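Side-chain contacts in polyprenyl synthetase (PDB 6KD7), which probably makes geranylgeranyl pyrophosphate as a magnesium-dependent prenyltransferase of the FPP/GGPP synthase family: residues E13-K16 with S17-A21; H32-L35 with D36-G39; M49-M53 with Y54-A58; Y197-N200 with L201-F205. All blocks are in the same frame, centred on the assembly; numbering follows the deposited sequence.

How the interactions relate
The four contacts come one after another along the chain, and each is local. Interaction 1 closes helix 4-18, interaction 2 lies at the C-terminal part of helix 25-35, and interaction 3 closes helix 42-54. Interactions 1 and 2 have centres about 12 Å apart and touch, with Val-19 packing on Leu-35 and a weak hydrogen bond from His-32 to Val-19 O. Interactions 3 and 4 do not touch; their nearest atoms are about 6 Å apart. Ile-194, outside interaction 4 but on the same helix 188-215, packs on Ser-50, Met-53 and Tyr-54. Three contacts thus lie at or near helix ends in the mostly helical fold. The fourth lies mid-helix, and its Phe-205 touches the bound pyrophosphate.

Interaction 1: residues E13-K16 with S17-A21; sequences EELK and SKVTA
Glu-14 and Lys-18 form a salt bridge one turn apart, with OE2 of Glu-14 3.1 Å from NZ of Lys-18. The ammonium comes to the anti lone pair of OE2, on the side away from the other oxygen. Glu-14 reaches it by bending: CG lies anti to the carbonyl carbon, and the next torsion (chi2 -54°) folds the carboxylate back toward the lysine. The two side chains cross obliquely. Lys-18 CB also rests 3.5 Å from Glu-14 O. With an alanine at Lys-18, the Glu-14 carboxylate is likely to lose its charged mate and turn more freely.

The tight part is the apolar pair. Leu-15 and Val-19 are buried and lie side by side, pointing the same way, with CD1 of Leu-15 3.9 Å from CG2 of Val-19. Ile-66 of helix 58-82 meets both Leu-15 and Lys-18, and Val-19 packs on Leu-35 of helix 25-35. The solvent side is looser. Glu-13, Lys-16, Ser-17 and Thr-20 are exposed there, and Thr-20 CG2 merely approaches Lys-16 O at 3.9 Å.

The backbone is still helical in its bonding: Lys-18 N donates to Glu-14 O at 2.7 Å, and Val-19 N to Leu-15 O at 3.0 Å. Val-19 is the first residue to leave helical angles. This is the C-terminal turn of an amphipathic helix, with an i to i+4 salt bridge beside an i to i+4 apolar pair.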
loop_
_atom_site.group_PDB
_atom_site.type_symbol
_atom_site.label_atom_id
_atom_site.label_comp_id
_atom_site.label_asym_id
_atom_site.label_seq_id
_atom_site.Cartn_x
_atom_site.Cartn_y
_atom_site.Cartn_z
ATOM N N GLU A 13 20.313 -33.512 23.663
ATOM C CA GLU A 13 21.356 -33.129 24.647
ATOM C C GLU A 13 22.575 -32.568 23.902
ATOM O O GLU A 13 23.088 -31.516 24.310
ATOM C CB GLU A 13 21.762 -34.330 25.504
ATOM C CG GLU A 13 20.818 -34.577 26.675
ATOM C CD GLU A 13 20.796 -36.019 27.165
ATOM O OE1 GLU A 13 21.726 -36.774 26.820
ATOM O OE2 GLU A 13 19.831 -36.395 27.861
ATOM N N GLU A 14 23.045 -33.285 22.887
ATOM C CA GLU A 14 24.280 -32.937 22.142
ATOM C C GLU A 14 24.045 -31.646 21.318
ATOM O O GLU A 14 24.941 -30.772 21.335
ATOM C CB GLU A 14 24.700 -34.181 21.364
ATOM C CG GLU A 14 25.227 -35.283 22.275
ATOM C CD GLU A 14 26.349 -34.806 23.185
ATOM O OE1 GLU A 14 26.169 -34.892 24.384
ATOM O OE2 GLU A 14 27.368 -34.280 22.685
ATOM N N LEU A 15 22.854 -31.472 20.729
ATOM C CA LEU A 15 22.426 -30.212 20.063
ATOM C C LEU A 15 22.613 -29.028 21.012
ATOM O O LEU A 15 23.279 -28.044 20.635
ATOM C CB LEU A 15 20.967 -30.343 19.646
ATOM C CG LEU A 15 20.390 -29.186 18.837
ATOM C CD1 LEU A 15 21.183 -28.956 17.557
ATOM C CD2 LEU A 15 18.931 -29.465 18.489
ATOM N N LYS A 16 22.053 -29.113 22.209
ATOM C CA LYS A 16 22.152 -27.979 23.153
ATOM C C LYS A 16 23.626 -27.724 23.461
ATOM O O LYS A 16 24.021 -26.563 23.521
ATOM C CB LYS A 16 21.367 -28.305 24.425
ATOM C CG LYS A 16 21.711 -27.444 25.629
ATOM C CD LYS A 16 20.566 -27.247 26.596
ATOM C CE LYS A 16 19.572 -26.189 26.161
ATOM N NZ LYS A 16 20.196 -24.851 26.020
ATOM N N SER A 17 24.392 -28.789 23.651
ATOM C CA SER A 17 25.839 -28.696 23.958
ATOM C C SER A 17 26.694 -28.165 22.793
ATOM O O SER A 17 27.660 -27.466 23.076
ATOM C CB SER A 17 26.346 -30.002 24.511
ATOM O OG SER A 17 27.716 -30.185 24.236
ATOM N N LYS A 18 26.395 -28.526 21.543
ATOM C CA LYS A 18 27.283 -28.142 20.408
ATOM C C LYS A 18 26.845 -26.896 19.632
ATOM O O LYS A 18 27.590 -26.498 18.736
ATOM C CB LYS A 18 27.494 -29.327 19.467
ATOM C CG LYS A 18 28.698 -30.188 19.807
ATOM C CD LYS A 18 28.459 -31.650 19.550
ATOM C CE LYS A 18 29.424 -32.560 20.280
ATOM N NZ LYS A 18 29.077 -33.982 20.063
ATOM N N VAL A 19 25.660 -26.348 19.894
ATOM C CA VAL A 19 25.263 -25.085 19.205
ATOM C C VAL A 19 25.166 -24.043 20.309
ATOM O O VAL A 19 24.103 -23.922 20.892
ATOM C CB VAL A 19 23.935 -25.223 18.444
ATOM C CG1 VAL A 19 23.504 -23.906 17.826
ATOM C CG2 VAL A 19 24.005 -26.312 17.397
ATOM N N THR A 20 26.259 -23.329 20.551
ATOM C CA THR A 20 26.351 -22.420 21.716
ATOM C C THR A 20 26.561 -20.949 21.348
ATOM O O THR A 20 26.615 -20.152 22.276
ATOM C CB THR A 20 27.468 -22.925 22.630
ATOM O OG1 THR A 20 28.659 -22.972 21.848
ATOM C CG2 THR A 20 27.179 -24.306 23.169
ATOM N N ALA A 21 26.663 -20.594 20.069
ATOM C CA ALA A 21 26.895 -19.168 19.756
ATOM C C ALA A 21 25.711 -18.352 20.279
ATOM O O ALA A 21 24.592 -18.766 20.040
ATOM C CB ALA A 21 27.042 -19.004 18.270
#

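Interaction 2: residues H32-L35 with D36-G39; sequences HYIL and DLGG
Ile-34 O takes a 2.8 Å hydrogen bond from a water. That water in turn accepts only a weak bond from Leu-37 N, at 3.4 Å. Asp-36 N donates to Tyr-33 O at 3.1 Å, from above the carbonyl plane (64° out of it).

Leu-37 is the main apolar piece. Its CG lies anti to the carbonyl carbon (chi1 -63°), which turns the isobutyl group back over the last helical turn. The two methyls then part. CD2 sits over one face of the Tyr-33 ring, 4.3 Å from Tyr-33 CE2, and CD1 meets Ile-34 CG1. Cutting Leu-37 back to an alanine takes away both methyls, including the one that meets Ile-34 CG1, and is likely to open a gap beside the tyrosine ring face.

The contact lies at the C-terminal part of helix 25-35 and leads into the loop to helix 42-54. Ile-34 and Leu-35 pack on Asn-73 of helix 58-82. On another side, Tyr-33 OH bonds to Glu-92 O of strand 91-92, its ring meets Trp-98 edge-to-face, and Lys-91 touches both Tyr-33 and Leu-37.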
loop_
_atom_site.group_PDB
_atom_site.type_symbol
_atom_site.label_atom_id
_atom_site.label_comp_id
_atom_site.label_asym_id
_atom_site.label_seq_id
_atom_site.Cartn_x
_atom_site.Cartn_y
_atom_site.Cartn_z
ATOM N N HIS A 32 18.602 -20.535 17.859
ATOM C CA HIS A 32 18.079 -21.297 19.033
ATOM C C HIS A 32 16.547 -21.471 18.916
ATOM O O HIS A 32 16.023 -22.584 19.153
ATOM C CB HIS A 32 18.521 -20.626 20.326
ATOM C CG HIS A 32 20.008 -20.618 20.455
ATOM N ND1 HIS A 32 20.758 -19.435 20.443
ATOM C CD2 HIS A 32 20.902 -21.620 20.481
ATOM C CE1 HIS A 32 22.032 -19.739 20.518
ATOM N NE2 HIS A 32 22.144 -21.053 20.529
ATOM N N TYR A 33 15.859 -20.414 18.477
ATOM C CA TYR A 33 14.401 -20.428 18.295
ATOM C C TYR A 33 14.023 -21.507 17.291
ATOM O O TYR A 33 13.181 -22.346 17.598
ATOM C CB TYR A 33 13.910 -19.052 17.875
ATOM C CG TYR A 33 12.428 -18.960 17.613
ATOM C CD1 TYR A 33 11.535 -18.702 18.641
ATOM C CD2 TYR A 33 11.929 -19.071 16.333
ATOM C CE1 TYR A 33 10.178 -18.566 18.403
ATOM C CE2 TYR A 33 10.581 -18.913 16.074
ATOM C CZ TYR A 33 9.690 -18.649 17.114
ATOM O OH TYR A 33 8.355 -18.516 16.828
ATOM N N ILE A 34 14.595 -21.502 16.089
ATOM C CA ILE A 34 14.098 -22.455 15.064
ATOM C C ILE A 34 14.483 -23.886 15.457
ATOM O O ILE A 34 13.717 -24.820 15.111
ATOM C CB ILE A 34 14.537 -22.085 13.638
ATOM C CG1 ILE A 34 13.708 -22.891 12.634
ATOM C CG2 ILE A 34 16.044 -22.253 13.455
ATOM C CD1 ILE A 34 13.595 -22.235 11.325
ATOM N N LEU A 35 15.606 -24.085 16.148
ATOM C CA LEU A 35 16.037 -25.457 16.552
ATOM C C LEU A 35 15.196 -25.965 17.717
ATOM O O LEU A 35 15.269 -27.136 17.964
ATOM C CB LEU A 35 17.517 -25.453 16.919
ATOM C CG LEU A 35 18.449 -25.200 15.735
ATOM C CD1 LEU A 35 19.877 -25.074 16.216
ATOM C CD2 LEU A 35 18.298 -26.304 14.686
ATOM N N ASP A 36 14.409 -25.108 18.360
ATOM C CA ASP A 36 13.583 -25.471 19.522
ATOM C C ASP A 36 12.112 -25.627 19.134
ATOM O O ASP A 36 11.305 -25.558 20.028
ATOM C CB ASP A 36 13.736 -24.400 20.595
ATOM C CG ASP A 36 13.233 -24.849 21.955
ATOM O OD1 ASP A 36 13.203 -26.056 22.207
ATOM O OD2 ASP A 36 12.863 -23.981 22.736
ATOM N N LEU A 37 11.762 -25.857 17.883
ATOM C CA LEU A 37 10.336 -25.979 17.507
ATOM C C LEU A 37 9.908 -27.443 17.575
ATOM O O LEU A 37 8.746 -27.720 17.284
ATOM C CB LEU A 37 10.088 -25.408 16.117
ATOM C CG LEU A 37 10.377 -23.908 15.958
ATOM C CD1 LEU A 37 9.944 -23.417 14.587
ATOM C CD2 LEU A 37 9.714 -23.067 17.029
ATOM N N GLY A 38 10.815 -28.359 17.917
ATOM C CA GLY A 38 10.436 -29.760 18.180
ATOM C C GLY A 38 10.124 -30.598 16.950
ATOM O O GLY A 38 10.599 -30.299 15.846
ATOM N N GLY A 39 9.414 -31.701 17.173
ATOM C CA GLY A 39 9.142 -32.746 16.167
ATOM C C GLY A 39 10.108 -33.940 16.207
ATOM O O GLY A 39 10.857 -34.129 17.196
HETATM O O HOH W 1 13.213 -27.588 15.401
#

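Interaction 3: residues M49-M53 with Y54-A58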
loop_
_atom_site.group_PDB
_atom_site.type_symbol
_atom_site.label_atom_id
_atom_site.label_comp_id
_atom_site.label_asym_id
_atom_site.label_seq_id
_atom_site.Cartn_x
_atom_site.Cartn_y
_atom_site.Cartn_z
ATOM N N MET A 49 21.555 -43.615 13.027
ATOM C CA MET A 49 21.160 -45.008 12.776
ATOM C C MET A 49 22.171 -45.632 11.814
ATOM O O MET A 49 22.567 -46.786 12.048
ATOM C CB MET A 49 19.752 -45.098 12.172
ATOM C CG MET A 49 18.622 -44.809 13.182
ATOM S SD MET A 49 17.065 -44.403 12.331
ATOM C CE MET A 49 16.716 -46.009 11.642
ATOM N N SER A 50 22.524 -44.924 10.739
ATOM C CA SER A 50 23.463 -45.394 9.684
ATOM C C SER A 50 24.813 -45.713 10.337
ATOM O O SER A 50 25.353 -46.793 10.122
ATOM C CB SER A 50 23.646 -44.363 8.617
ATOM O OG SER A 50 24.292 -44.914 7.482
ATOM N N ALA A 51 25.321 -44.776 11.113
ATOM C CA ALA A 51 26.569 -44.910 11.852
ATOM C C ALA A 51 26.508 -46.228 12.656
ATOM O O ALA A 51 27.323 -47.091 12.380
ATOM C CB ALA A 51 26.776 -43.699 12.710
ATOM N N GLU A 52 25.543 -46.398 13.554
ATOM C CA GLU A 52 25.451 -47.588 14.444
ATOM C C GLU A 52 25.411 -48.887 13.621
ATOM O O GLU A 52 26.279 -49.735 13.830
ATOM C CB GLU A 52 24.240 -47.480 15.347
ATOM C CG GLU A 52 24.460 -46.488 16.447
ATOM C CD GLU A 52 23.305 -46.438 17.438
ATOM O OE1 GLU A 52 22.185 -46.906 17.070
ATOM O OE2 GLU A 52 23.529 -45.919 18.555
ATOM N N MET A 53 24.482 -48.996 12.687
ATOM C CA MET A 53 24.333 -50.156 11.799
ATOM C C MET A 53 25.661 -50.555 11.170
ATOM O O MET A 53 25.744 -51.702 10.743
ATOM C CB MET A 53 23.417 -49.849 10.625
ATOM C CG MET A 53 21.961 -49.801 11.006
ATOM S SD MET A 53 20.860 -49.133 9.677
ATOM C CE MET A 53 21.983 -49.010 8.279
ATOM N N TYR A 54 26.567 -49.629 10.896
ATOM C CA TYR A 54 27.795 -49.958 10.138
ATOM C C TYR A 54 28.989 -50.042 11.103
ATOM O O TYR A 54 30.128 -50.266 10.673
ATOM C CB TYR A 54 28.043 -48.942 9.024
ATOM C CG TYR A 54 27.232 -49.128 7.773
ATOM C CD1 TYR A 54 27.340 -50.247 6.979
ATOM C CD2 TYR A 54 26.377 -48.118 7.337
ATOM C CE1 TYR A 54 26.578 -50.404 5.823
ATOM C CE2 TYR A 54 25.647 -48.244 6.166
ATOM C CZ TYR A 54 25.737 -49.378 5.401
ATOM O OH TYR A 54 25.000 -49.443 4.258
ATOM N N GLY A 55 28.756 -49.836 12.388
ATOM C CA GLY A 55 29.758 -50.187 13.387
ATOM C C GLY A 55 30.209 -49.013 14.198
ATOM O O GLY A 55 30.905 -49.272 15.173
ATOM N N ALA A 56 29.874 -47.764 13.853
ATOM C CA ALA A 56 30.397 -46.622 14.626
ATOM C C ALA A 56 29.447 -46.366 15.776
ATOM O O ALA A 56 28.421 -47.022 15.816
ATOM C CB ALA A 56 30.568 -45.424 13.730
ATOM N N THR A 57 29.753 -45.410 16.637
ATOM C CA THR A 57 28.800 -44.908 17.649
ATOM C C THR A 57 27.992 -43.703 17.140
ATOM O O THR A 57 28.471 -42.932 16.266
ATOM C CB THR A 57 29.548 -44.532 18.930
ATOM O OG1 THR A 57 30.550 -43.558 18.649
ATOM C CG2 THR A 57 30.228 -45.749 19.518
ATOM N N ALA A 58 26.829 -43.518 17.745
ATOM C CA ALA A 58 26.054 -42.272 17.724
ATOM C C ALA A 58 26.996 -41.121 18.035
ATOM O O ALA A 58 26.962 -40.104 17.301
ATOM C CB ALA A 58 24.942 -42.314 18.727
HETATM O O HOH W 2 25.943 -45.720 19.292
#
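The Tyr-54 ring presents an edge to Ser-50, whose OG lies in the ring plane, 3.8 Å from both CD2 and CE2 of Tyr-54. Tyr-54 CG lies anti to the carbonyl carbon (chi1 -80°), which lays the ring back along Ser-50. Ser-50 O comes to the same ring obliquely, 3.2 Å from Tyr-54 CD2. The methyl CE of Met-53 is a looser neighbour, 4.3 Å from Tyr-54 CE2. The bond of Tyr-54 OH to Glu-190 OE2 helps hold the far end of the ring. Ser-50 only packs at the edge, since its OG bonds to Leu-177 O.

Ala-51 O is gripped from two sides. Tyr-54 N and Ala-56 N each donate to it at 3.0 Å, from opposite faces of its carbonyl plane. Gly-55 N bonds to Glu-52 O at 2.9 Å. Gly-55 has a positive phi of 120°, where a side chain would be jammed against the preceding carbonyl oxygen. Beyond it the chain doubles back, and the Glu-52 CA-H points to Ala-56 O.

The extended Glu-52 chain carries OE2 to a water 2.5 Å away, which bridges it to Ala-58 N. Its OE1 takes a bond from Asn-2 N.

The bonds Ala-56 N to Ala-51 O and Gly-55 N to Glu-52 O, with Gly-55 at positive phi, form a Schellman motif ending helix 42-54. The N-cap of helix 58-82 follows, where Thr-57 OG1 caps Asp-60 N.

Interaction 4: residues Y197-N200 with L201-F205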
loop_
_atom_site.group_PDB
_atom_site.type_symbol
_atom_site.label_atom_id
_atom_site.label_comp_id
_atom_site.label_asym_id
_atom_site.label_seq_id
_atom_site.Cartn_x
_atom_site.Cartn_y
_atom_site.Cartn_z
ATOM N N TYR A 197 18.713 -46.149 -0.786
ATOM C CA TYR A 197 17.618 -46.444 0.152
ATOM C C TYR A 197 16.955 -45.100 0.515
ATOM O O TYR A 197 15.717 -45.006 0.455
ATOM C CB TYR A 197 18.150 -47.168 1.397
ATOM C CG TYR A 197 17.269 -47.079 2.609
ATOM C CD1 TYR A 197 15.966 -47.546 2.595
ATOM C CD2 TYR A 197 17.745 -46.532 3.773
ATOM C CE1 TYR A 197 15.160 -47.486 3.728
ATOM C CE2 TYR A 197 16.941 -46.422 4.888
ATOM C CZ TYR A 197 15.638 -46.878 4.855
ATOM O OH TYR A 197 14.868 -46.731 5.965
ATOM N N GLY A 198 17.755 -44.154 1.000
ATOM C CA GLY A 198 17.303 -42.796 1.392
ATOM C C GLY A 198 16.519 -42.121 0.247
ATOM O O GLY A 198 15.467 -41.588 0.510
ATOM N N ILE A 199 16.955 -42.238 -0.990
ATOM C CA ILE A 199 16.205 -41.665 -2.128
ATOM C C ILE A 199 14.814 -42.295 -2.172
ATOM O O ILE A 199 13.847 -41.542 -2.248
ATOM C CB ILE A 199 16.979 -41.794 -3.437
ATOM C CG1 ILE A 199 18.264 -40.968 -3.408
ATOM C CG2 ILE A 199 16.120 -41.408 -4.634
ATOM C CD1 ILE A 199 18.073 -39.475 -3.223
ATOM N N ASN A 200 14.703 -43.613 -2.134
ATOM C CA ASN A 200 13.386 -44.282 -2.307
ATOM C C ASN A 200 12.546 -43.954 -1.068
ATOM O O ASN A 200 11.364 -43.647 -1.183
ATOM C CB ASN A 200 13.549 -45.788 -2.541
ATOM C CG ASN A 200 14.012 -46.131 -3.944
ATOM O OD1 ASN A 200 14.960 -46.923 -4.171
ATOM N ND2 ASN A 200 13.295 -45.581 -4.896
ATOM N N LEU A 201 13.149 -43.939 0.101
ATOM C CA LEU A 201 12.378 -43.635 1.312
ATOM C C LEU A 201 11.838 -42.197 1.192
ATOM O O LEU A 201 10.739 -41.921 1.697
ATOM C CB LEU A 201 13.287 -43.786 2.535
ATOM C CG LEU A 201 12.614 -43.586 3.884
ATOM C CD1 LEU A 201 11.733 -44.768 4.266
ATOM C CD2 LEU A 201 13.642 -43.346 4.970
ATOM N N GLY A 202 12.679 -41.287 0.721
ATOM C CA GLY A 202 12.387 -39.840 0.735
ATOM C C GLY A 202 11.282 -39.560 -0.275
ATOM O O GLY A 202 10.372 -38.801 0.044
ATOM N N LEU A 203 11.327 -40.241 -1.408
ATOM C CA LEU A 203 10.278 -40.125 -2.434
ATOM C C LEU A 203 8.947 -40.674 -1.899
ATOM O O LEU A 203 7.915 -40.024 -2.077
ATOM C CB LEU A 203 10.752 -40.826 -3.702
ATOM C CG LEU A 203 11.799 -40.077 -4.526
ATOM C CD1 LEU A 203 12.329 -40.975 -5.653
ATOM C CD2 LEU A 203 11.235 -38.785 -5.122
ATOM N N ALA A 204 8.944 -41.828 -1.245
ATOM C CA ALA A 204 7.730 -42.371 -0.619
ATOM C C ALA A 204 7.209 -41.350 0.385
ATOM O O ALA A 204 5.996 -41.137 0.477
ATOM C CB ALA A 204 8.016 -43.713 0.043
ATOM N N PHE A 205 8.083 -40.831 1.216
ATOM C CA PHE A 205 7.679 -39.906 2.302
ATOM C C PHE A 205 6.980 -38.644 1.687
ATOM O O PHE A 205 5.950 -38.162 2.185
ATOM C CB PHE A 205 8.926 -39.590 3.127
ATOM C CG PHE A 205 8.695 -38.783 4.371
ATOM C CD1 PHE A 205 7.788 -39.221 5.340
ATOM C CD2 PHE A 205 9.401 -37.604 4.593
ATOM C CE1 PHE A 205 7.568 -38.488 6.500
ATOM C CE2 PHE A 205 9.195 -36.886 5.772
ATOM C CZ PHE A 205 8.254 -37.300 6.699
#
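Tyr-197 and Leu-201 lie alongside each other one turn apart, pointing the same way from the helix. The leucine methyl CD2 touches the hydroxyl end of the tyrosine, 3.7 Å from Tyr-197 OH and 4.1 Å from Tyr-197 CZ. It reaches the ring obliquely. Both side chains have CG anti to the backbone N (chi1 159° in Tyr-197, -176° in Leu-201), and this shared setting brings the phenol end over to the leucine methyls. The phenol oxygen also has a polar partner, since Tyr-197 OH is hydrogen-bonded to Ser-319 OG of helix 309-322.

Ile-199 and Leu-203 form a second pair, again side by side. CG2 of Ile-199 meets CD1 of Leu-203 at 3.9 Å, and Leu-203 CG lies 3.4 Å from Ile-199 O. Helix 158-183 covers this pair, with Val-171 on Ile-199 and with Ile-165 and Ser-170 on Leu-203.

The segment is part of the long helix 188-215 in the all-helical fold of the polyprenyl synthetases. Four successive i to i+4 backbone bonds run through it, from Leu-201 N to Tyr-197 O at 2.8 Å to Ala-204 N to Asn-200 O at 3.0 Å.

Asn-200 turns its amide to helix 283-303, where OD1 accepts from Asn-301 ND2. Tyr-294 of that helix touches both Asn-200 and Leu-203. One turn beyond Leu-201, Phe-205 touches the bound pyrophosphate and also packs on Leu-322.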